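LPXTG cell wall surface protein (Streptococcus gordonii, PDB 4IGB) is a peptidoglycan-anchored surface protein, here represented by its N-terminal N1 and adhesin-like N2 domains, that probably mediates bacterial adhesion to host surfaces. Local coordinates at residues B[45-55]-B[66-75]; B[342-350]-B[363-374]. All coordinates share one frame; numbering follows the deposited sequence.

Contact 1 (B[45-55]-B[66-75])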
loop_
_atom_site.group_PDB
_atom_site.type_symbol
_atom_site.label_atom_id
_atom_site.label_comp_id
_atom_site.label_asym_id
_atom_site.label_seq_id
_atom_site.Cartn_x
_atom_site.Cartn_y
_atom_site.Cartn_z
ATOM N N GLN B 45 -11.962 -26.612 -0.294
ATOM C CA GLN B 45 -12.526 -27.451 0.763
ATOM C C GLN B 45 -11.502 -27.732 1.853
ATOM O O GLN B 45 -11.837 -28.247 2.916
ATOM C CB GLN B 45 -13.054 -28.773 0.204
ATOM C CG GLN B 45 -14.321 -28.634 -0.600
ATOM C CD GLN B 45 -14.643 -29.910 -1.358
ATOM O OE1 GLN B 45 -15.297 -29.875 -2.396
ATOM N NE2 GLN B 45 -14.174 -31.038 -0.847
ATOM N N SER B 46 -10.253 -27.385 1.580
ATOM C CA SER B 46 -9.168 -27.610 2.521
ATOM C C SER B 46 -9.291 -26.645 3.694
ATOM O O SER B 46 -8.757 -26.892 4.772
ATOM C CB SER B 46 -7.815 -27.390 1.830
ATOM O OG SER B 46 -7.676 -28.218 0.683
ATOM N N VAL B 47 -9.995 -25.544 3.478
ATOM C CA VAL B 47 -10.025 -24.482 4.469
ATOM C C VAL B 47 -11.151 -24.663 5.488
ATOM O O VAL B 47 -12.306 -24.868 5.127
ATOM C CB VAL B 47 -10.162 -23.099 3.816
ATOM C CG1 VAL B 47 -10.344 -22.033 4.884
ATOM C CG2 VAL B 47 -8.942 -22.786 2.976
ATOM N N ASP B 48 -10.784 -24.614 6.763
ATOM C CA ASP B 48 -11.741 -24.597 7.860
ATOM C C ASP B 48 -11.864 -23.159 8.347
ATOM O O ASP B 48 -10.931 -22.615 8.936
ATOM C CB ASP B 48 -11.224 -25.491 8.985
ATOM C CG ASP B 48 -12.228 -25.680 10.096
ATOM O OD1 ASP B 48 -13.440 -25.605 9.845
ATOM O OD2 ASP B 48 -11.800 -25.914 11.237
ATOM N N GLN B 49 -13.011 -22.546 8.083
ATOM C CA GLN B 49 -13.261 -21.171 8.493
ATOM C C GLN B 49 -14.284 -21.134 9.618
ATOM O O GLN B 49 -15.318 -21.797 9.549
ATOM C CB GLN B 49 -13.753 -20.341 7.305
ATOM C CG GLN B 49 -14.166 -18.921 7.655
ATOM C CD GLN B 49 -14.840 -18.209 6.499
ATOM O OE1 GLN B 49 -15.009 -18.776 5.420
ATOM N NE2 GLN B 49 -15.232 -16.960 6.718
ATOM N N PHE B 50 -13.993 -20.360 10.658
ATOM C CA PHE B 50 -14.905 -20.235 11.787
ATOM C C PHE B 50 -14.647 -18.967 12.593
ATOM O O PHE B 50 -13.523 -18.467 12.647
ATOM C CB PHE B 50 -14.816 -21.467 12.692
ATOM C CG PHE B 50 -13.429 -21.761 13.185
ATOM C CD1 PHE B 50 -12.955 -21.181 14.348
ATOM C CD2 PHE B 50 -12.602 -22.624 12.487
ATOM C CE1 PHE B 50 -11.681 -21.453 14.803
ATOM C CE2 PHE B 50 -11.327 -22.900 12.939
ATOM C CZ PHE B 50 -10.866 -22.314 14.098
ATOM N N HIS B 51 -15.700 -18.452 13.216
ATOM C CA HIS B 51 -15.595 -17.260 14.044
ATOM C C HIS B 51 -15.170 -17.633 15.458
ATOM O O HIS B 51 -15.618 -18.637 16.006
ATOM C CB HIS B 51 -16.929 -16.513 14.074
ATOM C CG HIS B 51 -16.885 -15.229 14.842
ATOM N ND1 HIS B 51 -16.825 -13.996 14.228
ATOM C CD2 HIS B 51 -16.894 -14.985 16.174
ATOM C CE1 HIS B 51 -16.799 -13.050 15.149
ATOM N NE2 HIS B 51 -16.839 -13.622 16.337
ATOM N N LEU B 52 -14.300 -16.817 16.041
ATOM C CA LEU B 52 -13.826 -17.043 17.398
ATOM C C LEU B 52 -14.080 -15.809 18.251
ATOM O O LEU B 52 -13.767 -14.691 17.843
ATOM C CB LEU B 52 -12.333 -17.377 17.392
ATOM C CG LEU B 52 -11.926 -18.750 17.926
ATOM C CD1 LEU B 52 -12.939 -19.809 17.528
ATOM C CD2 LEU B 52 -10.536 -19.121 17.437
ATOM N N SER B 53 -14.650 -16.007 19.434
ATOM C CA SER B 53 -14.919 -14.884 20.326
ATOM C C SER B 53 -14.015 -14.970 21.564
ATOM O O SER B 53 -14.082 -15.929 22.320
ATOM C CB SER B 53 -16.391 -14.877 20.734
ATOM O OG SER B 53 -16.679 -13.751 21.543
ATOM N N ASN B 54 -13.172 -13.968 21.766
ATOM C CA ASN B 54 -12.162 -14.021 22.816
ATOM C C ASN B 54 -11.343 -15.295 22.714
ATOM O O ASN B 54 -11.392 -16.143 23.612
ATOM C CB ASN B 54 -12.799 -13.930 24.204
ATOM C CG ASN B 54 -13.801 -12.806 24.311
ATOM O OD1 ASN B 54 -13.542 -11.674 23.873
ATOM N ND2 ASN B 54 -14.969 -13.113 24.880
ATOM N N PRO B 55 -10.609 -15.440 21.617
ATOM C CA PRO B 55 -9.829 -16.655 21.375
ATOM C C PRO B 55 -8.686 -16.815 22.370
ATOM O O PRO B 55 -8.140 -15.825 22.852
ATOM C CB PRO B 55 -9.271 -16.429 19.970
ATOM C CG PRO B 55 -9.158 -14.955 19.853
ATOM C CD PRO B 55 -10.305 -14.382 20.638
ATOM N N PRO B 66 -9.410 -10.365 24.107
ATOM C CA PRO B 66 -10.628 -9.755 23.567
ATOM C C PRO B 66 -10.321 -9.082 22.224
ATOM O O PRO B 66 -9.230 -8.519 22.095
ATOM C CB PRO B 66 -10.977 -8.701 24.629
ATOM C CG PRO B 66 -9.703 -8.547 25.510
ATOM C CD PRO B 66 -8.627 -9.390 24.886
ATOM N N GLY B 67 -11.231 -9.131 21.246
ATOM C CA GLY B 67 -12.538 -9.748 21.395
ATOM C C GLY B 67 -12.946 -10.710 20.287
ATOM O O GLY B 67 -13.074 -11.902 20.540
ATOM N N GLU B 68 -13.173 -10.213 19.071
ATOM C CA GLU B 68 -13.747 -11.060 18.008
ATOM C C GLU B 68 -12.793 -11.313 16.837
ATOM O O GLU B 68 -12.081 -10.418 16.377
ATOM C CB GLU B 68 -15.087 -10.503 17.506
ATOM C CG GLU B 68 -16.141 -10.292 18.605
ATOM C CD GLU B 68 -16.598 -11.574 19.276
ATOM O OE1 GLU B 68 -16.664 -12.623 18.616
ATOM O OE2 GLU B 68 -16.924 -11.536 20.479
ATOM N N MET B 69 -12.784 -12.553 16.368
ATOM C CA MET B 69 -11.818 -12.981 15.369
ATOM C C MET B 69 -12.484 -13.873 14.333
ATOM O O MET B 69 -13.383 -14.657 14.651
ATOM C CB MET B 69 -10.685 -13.766 16.040
ATOM C CG MET B 69 -9.813 -14.568 15.080
ATOM S SD MET B 69 -8.497 -15.485 15.911
ATOM C CE MET B 69 -7.359 -14.152 16.293
ATOM N N GLU B 70 -12.039 -13.751 13.091
ATOM C CA GLU B 70 -12.404 -14.728 12.082
ATOM C C GLU B 70 -11.155 -15.517 11.762
ATOM O O GLU B 70 -10.138 -14.952 11.343
ATOM C CB GLU B 70 -12.992 -14.062 10.838
ATOM C CG GLU B 70 -13.628 -15.068 9.846
ATOM C CD GLU B 70 -14.960 -15.626 10.318
ATOM O OE1 GLU B 70 -15.522 -15.121 11.314
ATOM O OE2 GLU B 70 -15.459 -16.576 9.680
ATOM N N ASN B 71 -11.235 -16.827 11.973
ATOM C CA ASN B 71 -10.063 -17.690 11.907
ATOM C C ASN B 71 -10.104 -18.653 10.745
ATOM O O ASN B 71 -11.168 -19.150 10.385
ATOM C CB ASN B 71 -9.911 -18.506 13.192
ATOM C CG ASN B 71 -8.506 -19.028 13.373
ATOM O OD1 ASN B 71 -8.320 -20.147 13.847
ATOM N ND2 ASN B 71 -7.506 -18.234 12.993
ATOM N N PHE B 72 -8.936 -18.944 10.186
ATOM C CA PHE B 72 -8.850 -19.836 9.036
ATOM C C PHE B 72 -7.746 -20.856 9.229
ATOM O O PHE B 72 -6.578 -20.504 9.470
ATOM C CB PHE B 72 -8.586 -19.045 7.753
ATOM C CG PHE B 72 -9.660 -18.060 7.406
ATOM C CD1 PHE B 72 -9.711 -16.820 8.027
ATOM C CD2 PHE B 72 -10.606 -18.360 6.429
ATOM C CE1 PHE B 72 -10.689 -15.897 7.680
ATOM C CE2 PHE B 72 -11.594 -17.453 6.100
ATOM C CZ PHE B 72 -11.634 -16.216 6.722
ATOM N N THR B 73 -8.106 -22.124 9.115
ATOM C CA THR B 73 -7.111 -23.179 9.191
ATOM C C THR B 73 -7.202 -24.078 7.977
ATOM O O THR B 73 -8.156 -23.996 7.205
ATOM C CB THR B 73 -7.287 -24.025 10.468
ATOM O OG1 THR B 73 -8.494 -24.787 10.372
ATOM C CG2 THR B 73 -7.330 -23.118 11.721
ATOM N N LEU B 74 -6.196 -24.936 7.819
ATOM C CA LEU B 74 -6.103 -25.865 6.706
ATOM C C LEU B 74 -6.185 -27.304 7.221
ATOM O O LEU B 74 -5.449 -27.690 8.124
ATOM C CB LEU B 74 -4.780 -25.646 5.960
ATOM C CG LEU B 74 -4.730 -24.412 5.065
ATOM C CD1 LEU B 74 -3.306 -24.088 4.653
ATOM C CD2 LEU B 74 -5.632 -24.612 3.831
ATOM N N LYS B 75 -7.093 -28.089 6.651
ATOM C CA LYS B 75 -7.228 -29.508 6.993
ATOM C C LYS B 75 -6.088 -30.341 6.419
ATOM O O LYS B 75 -5.931 -30.423 5.200
ATOM C CB LYS B 75 -8.548 -30.051 6.450
ATOM C CG LYS B 75 -9.762 -29.284 6.939
ATOM C CD LYS B 75 -11.003 -29.629 6.124
ATOM C CE LYS B 75 -12.213 -28.882 6.665
ATOM N NZ LYS B 75 -13.376 -28.924 5.740
HETATM O O HOH W 1 -14.936 -26.835 7.775
#

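Contact 2 (B[342-350]-B[363-374])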
loop_
_atom_site.group_PDB
_atom_site.type_symbol
_atom_site.label_atom_id
_atom_site.label_comp_id
_atom_site.label_asym_id
_atom_site.label_seq_id
_atom_site.Cartn_x
_atom_site.Cartn_y
_atom_site.Cartn_z
ATOM N N ARG B 342 -10.821 23.079 -26.883
ATOM C CA ARG B 342 -11.389 24.382 -27.216
ATOM C C ARG B 342 -10.599 25.534 -26.590
ATOM O O ARG B 342 -10.980 26.703 -26.726
ATOM C CB ARG B 342 -12.857 24.441 -26.792
ATOM C CG ARG B 342 -13.732 23.492 -27.596
ATOM C CD ARG B 342 -15.090 23.338 -26.965
ATOM N NE ARG B 342 -15.048 22.560 -25.732
ATOM C CZ ARG B 342 -16.132 22.233 -25.047
ATOM N NH1 ARG B 342 -17.318 22.633 -25.480
ATOM N NH2 ARG B 342 -16.037 21.512 -23.940
ATOM N N LEU B 343 -9.505 25.196 -25.906
ATOM C CA LEU B 343 -8.659 26.191 -25.260
ATOM C C LEU B 343 -7.259 26.200 -25.846
ATOM O O LEU B 343 -6.702 25.146 -26.155
ATOM C CB LEU B 343 -8.544 25.905 -23.761
ATOM C CG LEU B 343 -9.761 26.046 -22.847
ATOM C CD1 LEU B 343 -9.360 25.639 -21.415
ATOM C CD2 LEU B 343 -10.348 27.465 -22.871
ATOM N N ASP B 344 -6.691 27.393 -25.993
ATOM C CA ASP B 344 -5.266 27.525 -26.255
ATOM C C ASP B 344 -4.528 27.891 -24.957
ATOM O O ASP B 344 -4.878 28.867 -24.288
ATOM C CB ASP B 344 -5.000 28.618 -27.291
ATOM C CG ASP B 344 -5.575 28.291 -28.662
ATOM O OD1 ASP B 344 -5.743 27.087 -28.974
ATOM O OD2 ASP B 344 -5.860 29.248 -29.419
ATOM N N TYR B 345 -3.499 27.123 -24.621
ATOM C CA TYR B 345 -2.627 27.452 -23.502
ATOM C C TYR B 345 -1.798 28.689 -23.824
ATOM O O TYR B 345 -1.137 28.740 -24.856
ATOM C CB TYR B 345 -1.697 26.280 -23.185
ATOM C CG TYR B 345 -0.534 26.648 -22.280
ATOM C CD1 TYR B 345 -0.731 26.886 -20.922
ATOM C CD2 TYR B 345 0.756 26.769 -22.786
ATOM C CE1 TYR B 345 0.330 27.234 -20.090
ATOM C CE2 TYR B 345 1.820 27.113 -21.967
ATOM C CZ TYR B 345 1.602 27.342 -20.618
ATOM O OH TYR B 345 2.659 27.685 -19.804
ATOM N N LYS B 346 -1.815 29.676 -22.934
ATOM C CA LYS B 346 -1.042 30.903 -23.147
ATOM C C LYS B 346 0.276 30.945 -22.366
ATOM O O LYS B 346 1.348 31.055 -22.961
ATOM C CB LYS B 346 -1.894 32.140 -22.848
ATOM C CG LYS B 346 -2.996 32.344 -23.871
ATOM C CD LYS B 346 -4.044 33.329 -23.381
ATOM C CE LYS B 346 -3.487 34.729 -23.126
ATOM N NZ LYS B 346 -4.615 35.664 -22.855
ATOM N N GLU B 347 0.197 30.852 -21.042
ATOM C CA GLU B 347 1.391 30.869 -20.199
ATOM C C GLU B 347 0.967 30.527 -18.792
ATOM O O GLU B 347 -0.225 30.409 -18.520
ATOM C CB GLU B 347 2.009 32.263 -20.195
ATOM C CG GLU B 347 1.027 33.298 -19.690
ATOM C CD GLU B 347 1.568 34.713 -19.739
ATOM O OE1 GLU B 347 1.636 35.284 -20.841
ATOM O OE2 GLU B 347 1.914 35.259 -18.676
ATOM N N LEU B 348 1.936 30.383 -17.894
ATOM C CA LEU B 348 1.631 30.113 -16.489
ATOM C C LEU B 348 2.692 30.705 -15.572
ATOM O O LEU B 348 3.808 30.987 -16.006
ATOM C CB LEU B 348 1.551 28.603 -16.236
ATOM C CG LEU B 348 2.860 27.840 -16.412
ATOM C CD1 LEU B 348 3.770 28.014 -15.199
ATOM C CD2 LEU B 348 2.575 26.366 -16.629
ATOM N N LYS B 349 2.355 30.836 -14.294
ATOM C CA LYS B 349 3.328 31.252 -13.292
ATOM C C LYS B 349 3.213 30.331 -12.078
ATOM O O LYS B 349 2.160 29.736 -11.833
ATOM C CB LYS B 349 3.117 32.721 -12.882
ATOM C CG LYS B 349 1.880 32.965 -12.030
ATOM C CD LYS B 349 1.785 34.418 -11.535
ATOM C CE LYS B 349 0.394 34.706 -10.947
ATOM N NZ LYS B 349 0.179 36.157 -10.590
ATOM N N VAL B 350 4.301 30.222 -11.331
ATOM C CA VAL B 350 4.379 29.322 -10.188
ATOM C C VAL B 350 4.819 30.117 -8.967
ATOM O O VAL B 350 5.827 30.817 -9.020
ATOM C CB VAL B 350 5.419 28.216 -10.438
ATOM C CG1 VAL B 350 5.414 27.206 -9.303
ATOM C CG2 VAL B 350 5.174 27.527 -11.802
ATOM N N TYR B 363 11.588 25.550 -11.566
ATOM C CA TYR B 363 10.773 24.598 -12.289
ATOM C C TYR B 363 11.054 24.666 -13.782
ATOM O O TYR B 363 11.658 25.627 -14.273
ATOM C CB TYR B 363 9.290 24.870 -12.026
ATOM C CG TYR B 363 8.794 26.183 -12.598
ATOM C CD1 TYR B 363 8.263 26.253 -13.884
ATOM C CD2 TYR B 363 8.851 27.349 -11.849
ATOM C CE1 TYR B 363 7.801 27.455 -14.404
ATOM C CE2 TYR B 363 8.395 28.553 -12.356
ATOM C CZ TYR B 363 7.869 28.603 -13.629
ATOM O OH TYR B 363 7.411 29.804 -14.117
ATOM N N THR B 364 10.615 23.632 -14.495
ATOM C CA THR B 364 10.628 23.638 -15.957
ATOM C C THR B 364 9.240 23.296 -16.470
ATOM O O THR B 364 8.416 22.732 -15.746
ATOM C CB THR B 364 11.605 22.618 -16.538
ATOM O OG1 THR B 364 11.228 21.304 -16.107
ATOM C CG2 THR B 364 13.024 22.913 -16.088
ATOM N N ILE B 365 8.994 23.635 -17.728
ATOM C CA ILE B 365 7.679 23.486 -18.311
ATOM C C ILE B 365 7.816 22.652 -19.565
ATOM O O ILE B 365 8.627 22.954 -20.441
ATOM C CB ILE B 365 7.080 24.833 -18.712
ATOM C CG1 ILE B 365 6.806 25.702 -17.484
ATOM C CG2 ILE B 365 5.804 24.626 -19.507
ATOM C CD1 ILE B 365 6.288 27.078 -17.852
ATOM N N GLU B 366 7.030 21.592 -19.639
ATOM C CA GLU B 366 7.018 20.738 -20.808
ATOM C C GLU B 366 5.625 20.787 -21.397
ATOM O O GLU B 366 4.637 20.565 -20.688
ATOM C CB GLU B 366 7.381 19.312 -20.417
ATOM C CG GLU B 366 7.158 18.307 -21.533
ATOM C CD GLU B 366 7.574 16.910 -21.138
ATOM O OE1 GLU B 366 8.678 16.757 -20.573
ATOM O OE2 GLU B 366 6.789 15.973 -21.380
ATOM N N LYS B 367 5.540 21.107 -22.684
ATOM C CA LYS B 367 4.257 21.130 -23.365
ATOM C C LYS B 367 4.216 20.094 -24.487
ATOM O O LYS B 367 5.093 20.065 -25.356
ATOM C CB LYS B 367 3.958 22.527 -23.924
ATOM C CG LYS B 367 2.577 22.655 -24.558
ATOM C CD LYS B 367 2.305 24.067 -25.040
ATOM C CE LYS B 367 0.900 24.196 -25.623
ATOM N NZ LYS B 367 0.735 23.373 -26.867
ATOM N N THR B 368 3.199 19.242 -24.460
ATOM C CA THR B 368 2.939 18.340 -25.572
ATOM C C THR B 368 1.477 18.451 -25.969
ATOM O O THR B 368 0.604 17.921 -25.285
ATOM C CB THR B 368 3.256 16.878 -25.220
ATOM O OG1 THR B 368 4.594 16.784 -24.723
ATOM C CG2 THR B 368 3.126 16.004 -26.456
ATOM N N GLY B 369 1.211 19.146 -27.074
ATOM C CA GLY B 369 -0.153 19.377 -27.503
ATOM C C GLY B 369 -0.916 20.170 -26.458
ATOM O O GLY B 369 -0.498 21.264 -26.076
ATOM N N GLN B 370 -2.027 19.607 -25.995
ATOM C CA GLN B 370 -2.844 20.202 -24.941
ATOM C C GLN B 370 -2.356 19.892 -23.511
ATOM O O GLN B 370 -2.901 20.412 -22.538
ATOM C CB GLN B 370 -4.300 19.763 -25.107
ATOM C CG GLN B 370 -4.958 20.317 -26.380
ATOM C CD GLN B 370 -5.138 21.829 -26.326
ATOM O OE1 GLN B 370 -4.337 22.581 -26.884
ATOM N NE2 GLN B 370 -6.198 22.278 -25.666
ATOM N N THR B 371 -1.334 19.052 -23.377
ATOM C CA THR B 371 -0.797 18.749 -22.049
ATOM C C THR B 371 0.357 19.662 -21.664
ATOM O O THR B 371 1.314 19.809 -22.414
ATOM C CB THR B 371 -0.325 17.302 -21.950
ATOM O OG1 THR B 371 -1.441 16.437 -22.158
ATOM C CG2 THR B 371 0.278 17.027 -20.572
ATOM N N VAL B 372 0.263 20.272 -20.484
ATOM C CA VAL B 372 1.344 21.111 -19.976
ATOM C C VAL B 372 1.813 20.630 -18.609
ATOM O O VAL B 372 1.019 20.530 -17.668
ATOM C CB VAL B 372 0.933 22.587 -19.889
ATOM C CG1 VAL B 372 2.035 23.402 -19.198
ATOM C CG2 VAL B 372 0.654 23.127 -21.278
ATOM N N THR B 373 3.100 20.325 -18.506
ATOM C CA THR B 373 3.631 19.698 -17.303
ATOM C C THR B 373 4.672 20.572 -16.627
ATOM O O THR B 373 5.643 20.991 -17.246
ATOM C CB THR B 373 4.239 18.320 -17.612
ATOM O OG1 THR B 373 3.207 17.451 -18.085
ATOM C CG2 THR B 373 4.880 17.705 -16.367
ATOM N N VAL B 374 4.456 20.853 -15.351
ATOM C CA VAL B 374 5.443 21.580 -14.571
ATOM C C VAL B 374 6.238 20.605 -13.718
ATOM O O VAL B 374 5.664 19.790 -13.003
ATOM C CB VAL B 374 4.795 22.639 -13.675
ATOM C CG1 VAL B 374 5.846 23.251 -12.744
ATOM C CG2 VAL B 374 4.122 23.693 -14.528
HETATM O O HOH W 2 -4.919 24.560 -28.843
HETATM O O HOH W 3 -2.808 24.816 -26.145
HETATM O O HOH W 4 6.742 30.353 -16.704
HETATM O O HOH W 5 6.775 31.597 -12.273
#

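Contact 1 (B[45-55]-B[66-75])
Leu52 and Met69 face each other where strands 47-53 and 68-75 pair antiparallel, and the backbone bonds run in register from Ser46-Lys75 to Leu52-Met69. Asp48 with Thr73, Phe50 with Asn71 and Leu52 with Met69 form the hydrogen-bonded pairs. The bond from Leu52 N to Met69 O is 2.7 Å long.

A row of polar side chains runs along the face that carries Gln49, His51, Ser53, Glu68 and Glu70, where polar and charged residues suit the partial exposure. With CG anti to the backbone N (chi1 -177°), the His51 ring swings across Met69 O, which sits 3.5 Å above the ring centre. His51 NE2 points to Glu68 OE1, the carboxylate nearly coplanar with the imidazole, and Ser53 OG to Glu68 OE2; both are modelled at 2.5 Å, shorter than normal, so the exact lengths are doubtful. Glu70 also divides its carboxylate: Gln49 NE2 reaches OE2 at 3.0 Å from the anti side, tilted 28° out of the carboxylate plane, while OE1 receives only a weak bond from His51 ND1. Lys43 holds the other end of the Gln49 amide.

Apolar contacts complete both faces. Beyond Gln49, whose CG lies 3.3 Å from Phe72 CE2, Val47 brings CG1 to the edge of the Phe72 ring and CG2 to Leu74 CD2. On the reverse face the buried Phe50 ring takes Asn71 CB over one side, 4.2 Å from its centroid, and stacks on His162; Glu137 binds the buried Asn71 amide.

Strand 47-53 is one of the two edge strands of a six-stranded antiparallel sheet in the N1 domain. The bonds Gln49-Glu70, His51-Glu68 and Ser53-Glu68 tie it to its neighbour through side chains as well as backbone. Two carboxylates flanking the imidazole, Glu70 only weakly bonded, would be expected to favour a protonated, positively charged His51.

Contact 2 (B[342-350]-B[363-374])
Two different first torsions aim the aromatic rings across this contact. Tyr345 holds CG anti to its backbone N (chi1 165°), which lays its ring over Val372; CG2 of that valine stands 3.9 Å from the ring centroid, a CH-pi contact over the face. Tyr363 instead has CG between the backbone N and the carbonyl carbon (chi1 67°), and its ring meets Val350, whose CG2 lies only 3.4 Å from the centroid and nearly on the ring normal. A beta-branched residue suits both places, since its methyl, one bond beyond CB, can point into the ring face.

Between the rings, Leu348 spreads its two methyls: CD1 meets Ile365 CD1 tip to tip at 3.8 Å, while CD2 reaches Val374 CG2 at 3.7 Å and also touches Val372 CG1. The aliphatic end of Lys367 passes Tyr345, its CE 3.8 Å from Tyr345 CD2, and then bends so that NZ bonds to Gly369 O.

These residues join two layers of the N2 domain, a member of the adhesin clan. Strands 363-368 and 371-374 form a beta hairpin closed by a type II' turn with Gly369 at its positive-phi corner, and the hairpin packs face to face against strand 343-350, the axes 9.5 Å apart. A classic beta bulge at Lys346 and Glu347, both opposite Lys394, interrupts that strand's regular pairing.

Polar groups sit at either end of the apolar row. Gln370 NE2 donates to Leu343 O at 3.0 Å, with an N-H...O angle of 161°, and also to Phe339 O, while OE1 accepts from a water held by Tyr345 N. At the far end the Tyr363 hydroxyl meets two waters, one bound to Leu348 O and the other to Val350 N.

Contact 1 closes before contact 2 opens along the chain, and the two lie on opposite sides of its centre, 56 Å between centres and about 44 Å between nearest atoms. They share no sheet: 45-55 with 66-75 belongs to the six-stranded antiparallel sheet of the N1 domain, whereas 342-350 with 363-374 lies in the N2 domain. The first is hydrogen-bonded pairing of neighbouring strands at a sheet edge, the second side-chain packing between a strand and a hairpin facing it. Each joins parts of its own domain only, consistent with an elongated, modular surface protein whose beta-rich domains follow one another along the chain.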